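Local coordinates for protein GH26C (Muricauda sp. MAR_2010_75, PDB 6Q78) that probably hydrolyses internal beta-1,4-mannosidic linkages of mannans, as an endo-acting beta-mannanase of glycoside hydrolase family 26, at residues 302-307 with 346-351; 378-381 with 387-390. One frame throughout, in Å; residues are numbered along the deposited sequence.

Contact 1: residues 302-307 with 346-351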
loop_
_atom_site.group_PDB
_atom_site.type_symbol
_atom_site.label_atom_id
_atom_site.label_comp_id
_atom_site.label_asym_id
_atom_site.label_seq_id
_atom_site.Cartn_x
_atom_site.Cartn_y
_atom_site.Cartn_z
ATOM N N PHE A 302 -16.731 -4.833 4.519
ATOM C CA PHE A 302 -16.573 -5.160 5.928
ATOM C C PHE A 302 -17.349 -4.229 6.854
ATOM O O PHE A 302 -17.366 -4.452 8.068
ATOM C CB PHE A 302 -15.088 -5.170 6.306
ATOM C CG PHE A 302 -14.286 -6.236 5.601
ATOM C CD1 PHE A 302 -14.517 -7.582 5.859
ATOM C CD2 PHE A 302 -13.315 -5.896 4.670
ATOM C CE1 PHE A 302 -13.796 -8.566 5.213
ATOM C CE2 PHE A 302 -12.581 -6.891 4.023
ATOM C CZ PHE A 302 -12.823 -8.233 4.312
ATOM N N ASN A 303 -18.042 -3.224 6.318
ATOM C CA ASN A 303 -18.644 -2.195 7.168
ATOM C C ASN A 303 -20.047 -2.628 7.592
ATOM O O ASN A 303 -21.071 -2.192 7.055
ATOM C CB ASN A 303 -18.658 -0.844 6.461
ATOM C CG ASN A 303 -18.981 0.296 7.425
ATOM O OD1 ASN A 303 -19.461 0.057 8.524
ATOM N ND2 ASN A 303 -18.696 1.532 7.019
ATOM N N ASN A 304 -20.083 -3.534 8.576
ATOM C CA ASN A 304 -21.340 -4.071 9.106
ATOM C C ASN A 304 -22.236 -4.616 7.991
ATOM O O ASN A 304 -23.428 -4.316 7.928
ATOM C CB ASN A 304 -22.134 -3.011 9.877
ATOM C CG ASN A 304 -21.430 -2.491 11.084
ATOM O OD1 ASN A 304 -21.014 -1.329 11.112
ATOM N ND2 ASN A 304 -21.334 -3.314 12.116
ATOM N N GLN A 305 -21.646 -5.392 7.083
ATOM C CA GLN A 305 -22.374 -5.966 5.957
ATOM C C GLN A 305 -22.604 -7.466 6.110
ATOM O O GLN A 305 -23.079 -8.112 5.163
ATOM C CB GLN A 305 -21.615 -5.693 4.654
ATOM C CG GLN A 305 -21.398 -4.214 4.322
ATOM C CD GLN A 305 -22.653 -3.508 3.883
ATOM O OE1 GLN A 305 -23.027 -3.560 2.704
ATOM N NE2 GLN A 305 -23.320 -2.841 4.811
ATOM N N GLY A 306 -22.268 -8.046 7.268
ATOM C CA GLY A 306 -22.624 -9.436 7.481
ATOM C C GLY A 306 -21.821 -10.386 6.603
ATOM O O GLY A 306 -20.836 -10.027 5.953
ATOM N N GLN A 307 -22.275 -11.642 6.602
ATOM C CA GLN A 307 -21.594 -12.663 5.814
ATOM C C GLN A 307 -21.715 -12.393 4.314
ATOM O O GLN A 307 -20.822 -12.769 3.546
ATOM C CB GLN A 307 -22.141 -14.052 6.168
ATOM C CG GLN A 307 -21.698 -14.496 7.553
ATOM C CD GLN A 307 -20.205 -14.318 7.765
ATOM O OE1 GLN A 307 -19.394 -14.862 7.006
ATOM N NE2 GLN A 307 -19.829 -13.530 8.783
ATOM N N GLY A 346 -19.544 0.300 17.897
ATOM C CA GLY A 346 -18.833 -0.735 18.612
ATOM C C GLY A 346 -18.159 -1.701 17.650
ATOM O O GLY A 346 -18.322 -1.634 16.427
ATOM N N ALA A 347 -17.369 -2.606 18.232
ATOM C CA ALA A 347 -16.696 -3.634 17.447
ATOM C C ALA A 347 -17.712 -4.627 16.878
ATOM O O ALA A 347 -18.793 -4.833 17.441
ATOM C CB ALA A 347 -15.692 -4.387 18.319
ATOM N N ILE A 348 -17.363 -5.225 15.739
ATOM C CA ILE A 348 -18.149 -6.301 15.138
ATOM C C ILE A 348 -17.684 -7.620 15.749
ATOM O O ILE A 348 -16.498 -7.964 15.617
ATOM C CB ILE A 348 -17.974 -6.330 13.614
ATOM C CG1 ILE A 348 -18.637 -5.117 12.973
ATOM C CG2 ILE A 348 -18.541 -7.642 13.044
ATOM C CD1 ILE A 348 -18.208 -4.932 11.535
ATOM N N PRO A 349 -18.552 -8.375 16.414
ATOM C CA PRO A 349 -18.096 -9.633 17.033
ATOM C C PRO A 349 -17.456 -10.571 16.018
ATOM O O PRO A 349 -18.015 -10.834 14.948
ATOM C CB PRO A 349 -19.377 -10.225 17.624
ATOM C CG PRO A 349 -20.260 -9.029 17.876
ATOM C CD PRO A 349 -19.932 -8.022 16.792
ATOM N N GLY A 350 -16.259 -11.069 16.362
ATOM C CA GLY A 350 -15.546 -11.970 15.483
ATOM C C GLY A 350 -15.072 -11.356 14.188
ATOM O O GLY A 350 -14.764 -12.091 13.246
ATOM N N PHE A 351 -14.991 -10.024 14.111
ATOM C CA PHE A 351 -14.563 -9.382 12.868
ATOM C C PHE A 351 -13.271 -9.981 12.314
ATOM O O PHE A 351 -13.181 -10.320 11.130
ATOM C CB PHE A 351 -14.368 -7.873 13.033
ATOM C CG PHE A 351 -13.822 -7.249 11.802
ATOM C CD1 PHE A 351 -14.622 -7.139 10.668
ATOM C CD2 PHE A 351 -12.489 -6.865 11.718
ATOM C CE1 PHE A 351 -14.117 -6.624 9.485
ATOM C CE2 PHE A 351 -11.976 -6.340 10.536
ATOM C CZ PHE A 351 -12.795 -6.223 9.402
#
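In the (beta/alpha)8 barrel of this enzyme, two beta-alpha loops meet where F302, ahead of helix 306-327, faces I348 and F351, which lead into the neighbouring helix 351-361. The aromatic pair F302-F351 forms the buried end of the contact. Its planes stand at 87° in an offset edge-to-face arrangement, the edge of F351 turned toward the face of F302, with centroids 5.7 Å apart. The closest touch is at the CB of F302 rather than over its ring: F302 CB comes to 3.6 Å from F351 CE1, in the plane of the F351 ring. With CG anti to the backbone N (chi1 175°), the F351 ring swings toward the facing loop although its CB does not start out in that direction. L356 and A359 of helix 351-361 also pack against F302.

I348 takes up the middle of the contact, between the ring pair and the exposed N304. Its extended chain sends CD1 to 3.6 Å from F302 O, the same oxygen that receives N304 N at 2.9 Å in a tight turn. Further out, the amide end of N304 lies obliquely across this chain, N304 CG being 4.1 Å from I348 CD1. The I348-F351 backbone itself is a type II turn, closed by F351 N donating to I348 O at 3.0 Å; G350 takes the positive phi of its third position and is also the N-cap of helix 351-361.

No hydrogen bond crosses between the segments. Each loop makes one short backbone bond of its own, and the joint rests on one ring edge set against a ring face, a methyl and an amide, so the two loops are probably held together by fit rather than by polar pairing.

Contact 2: residues 378-381 with 387-390; sequences DTYC and LPSA
Y380 reaches from the short strand 379-380 to the type II turn L387-A390, which leads into helix 390-397 at the periphery of the barrel. That strand pairs antiparallel with strand 340-341, and Y380 bonds through its backbone to V340.

Apolar contact is made over one ring face. L387 CD1 stands 3.5 Å from the centroid of the Y380 ring and only 8° off its normal, a CH-pi contact with the methyl almost exactly above the centre. The two side chains come from opposite directions. Y380 CG sits between its backbone N and carbonyl carbon (chi1 64°), which sends the ring across to the turn, where Y93 also packs against it edge-to-face.

Polar contact is concentrated at the phenol end. Y380 OH donates to P388 O at 2.7 Å, in the carbonyl plane and on a lone pair, while the ring of P388 brings CD to 3.5 Å from the same hydroxyl oxygen. A phenylalanine here would keep the surface beneath L387 but would probably leave P388 O without its donor from the strand and the turn less firmly tied to it.

Within the turn, A390 N bonds to L387 O at 3.1 Å. S389 occupies the N-cap position, yet its side chain does not cap the helix. It bends back instead, so that P388 O is gripped by two hydroxyls: S389 OG also donates to it at 2.7 Å, and it does so steeply, with a C=O...OG angle of 103°.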
loop_
_atom_site.group_PDB
_atom_site.type_symbol
_atom_site.label_atom_id
_atom_site.label_comp_id
_atom_site.label_asym_id
_atom_site.label_seq_id
_atom_site.Cartn_x
_atom_site.Cartn_y
_atom_site.Cartn_z
ATOM N N ASP A 378 -9.436 8.836 18.844
ATOM C CA ASP A 378 -10.377 7.873 19.416
ATOM C C ASP A 378 -10.878 6.833 18.431
ATOM O O ASP A 378 -11.852 6.133 18.734
ATOM C CB ASP A 378 -11.571 8.605 20.033
ATOM C CG ASP A 378 -11.195 9.347 21.281
ATOM O OD1 ASP A 378 -10.450 8.782 22.107
ATOM O OD2 ASP A 378 -11.643 10.503 21.427
ATOM N N THR A 379 -10.230 6.688 17.279
ATOM C CA THR A 379 -10.685 5.784 16.237
ATOM C C THR A 379 -9.605 4.757 15.976
ATOM O O THR A 379 -8.453 5.118 15.736
ATOM C CB THR A 379 -11.000 6.572 14.957
ATOM O OG1 THR A 379 -12.049 7.507 15.249
ATOM C CG2 THR A 379 -11.484 5.634 13.866
ATOM N N TYR A 380 -9.971 3.490 16.003
ATOM C CA TYR A 380 -8.969 2.452 15.823
ATOM C C TYR A 380 -9.498 1.390 14.881
ATOM O O TYR A 380 -10.693 1.077 14.869
ATOM C CB TYR A 380 -8.567 1.795 17.175
ATOM C CG TYR A 380 -9.653 1.014 17.934
ATOM C CD1 TYR A 380 -10.578 1.666 18.731
ATOM C CD2 TYR A 380 -9.712 -0.379 17.873
ATOM C CE1 TYR A 380 -11.549 0.962 19.452
ATOM C CE2 TYR A 380 -10.683 -1.105 18.603
ATOM C CZ TYR A 380 -11.598 -0.421 19.387
ATOM O OH TYR A 380 -12.561 -1.095 20.144
ATOM N N CYS A 381 -8.587 0.826 14.097
ATOM C CA CYS A 381 -8.938 -0.375 13.366
ATOM C C CYS A 381 -8.077 -1.567 13.740
ATOM O O CYS A 381 -8.308 -2.659 13.220
ATOM C CB CYS A 381 -8.946 -0.147 11.847
ATOM S SG CYS A 381 -7.320 0.184 11.136
ATOM N N LEU A 387 -9.454 -3.038 24.839
ATOM C CA LEU A 387 -10.470 -2.534 23.933
ATOM C C LEU A 387 -11.279 -3.663 23.384
ATOM O O LEU A 387 -10.792 -4.737 23.224
ATOM C CB LEU A 387 -9.839 -1.791 22.750
ATOM C CG LEU A 387 -9.155 -0.470 23.026
ATOM C CD1 LEU A 387 -8.796 0.164 21.669
ATOM C CD2 LEU A 387 -10.045 0.471 23.825
ATOM N N PRO A 388 -12.523 -3.388 23.015
ATOM C CA PRO A 388 -13.327 -4.403 22.359
ATOM C C PRO A 388 -12.620 -4.734 21.034
ATOM O O PRO A 388 -12.190 -3.800 20.338
ATOM C CB PRO A 388 -14.652 -3.689 22.085
ATOM C CG PRO A 388 -14.719 -2.622 23.089
ATOM C CD PRO A 388 -13.305 -2.195 23.344
ATOM N N SER A 389 -12.602 -6.026 20.743
ATOM C CA SER A 389 -11.966 -6.788 19.647
ATOM C C SER A 389 -10.542 -7.254 19.957
ATOM O O SER A 389 -9.973 -7.947 19.160
ATOM C CB SER A 389 -11.983 -6.144 18.243
ATOM O OG SER A 389 -11.072 -5.071 18.221
ATOM N N ALA A 390 -10.016 -6.960 21.142
ATOM C CA ALA A 390 -8.653 -7.374 21.434
ATOM C C ALA A 390 -8.451 -8.880 21.368
ATOM O O ALA A 390 -7.552 -9.345 20.729
ATOM C CB ALA A 390 -8.255 -6.844 22.811
#

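Overall arrangement
Contacts 1 and 2 come in series along the chain, the first closing before the second opens, and their centres lie 13 Å apart on the same side of the chain's centre, about 23 and 22 Å from it. Contact 1 joins the loops that follow barrel strands 293-298 and 330-336; contact 2 belongs to the segment after the last one, 369-372, and leads into helix 390-397. They touch directly, A347 CB lying 4.0 Å from P388 CB, and strand 340-341 of the second loop pairs antiparallel with strand 379-380 of the third. Three consecutive beta-alpha loops of the (beta/alpha)8 barrel are thereby joined side by side.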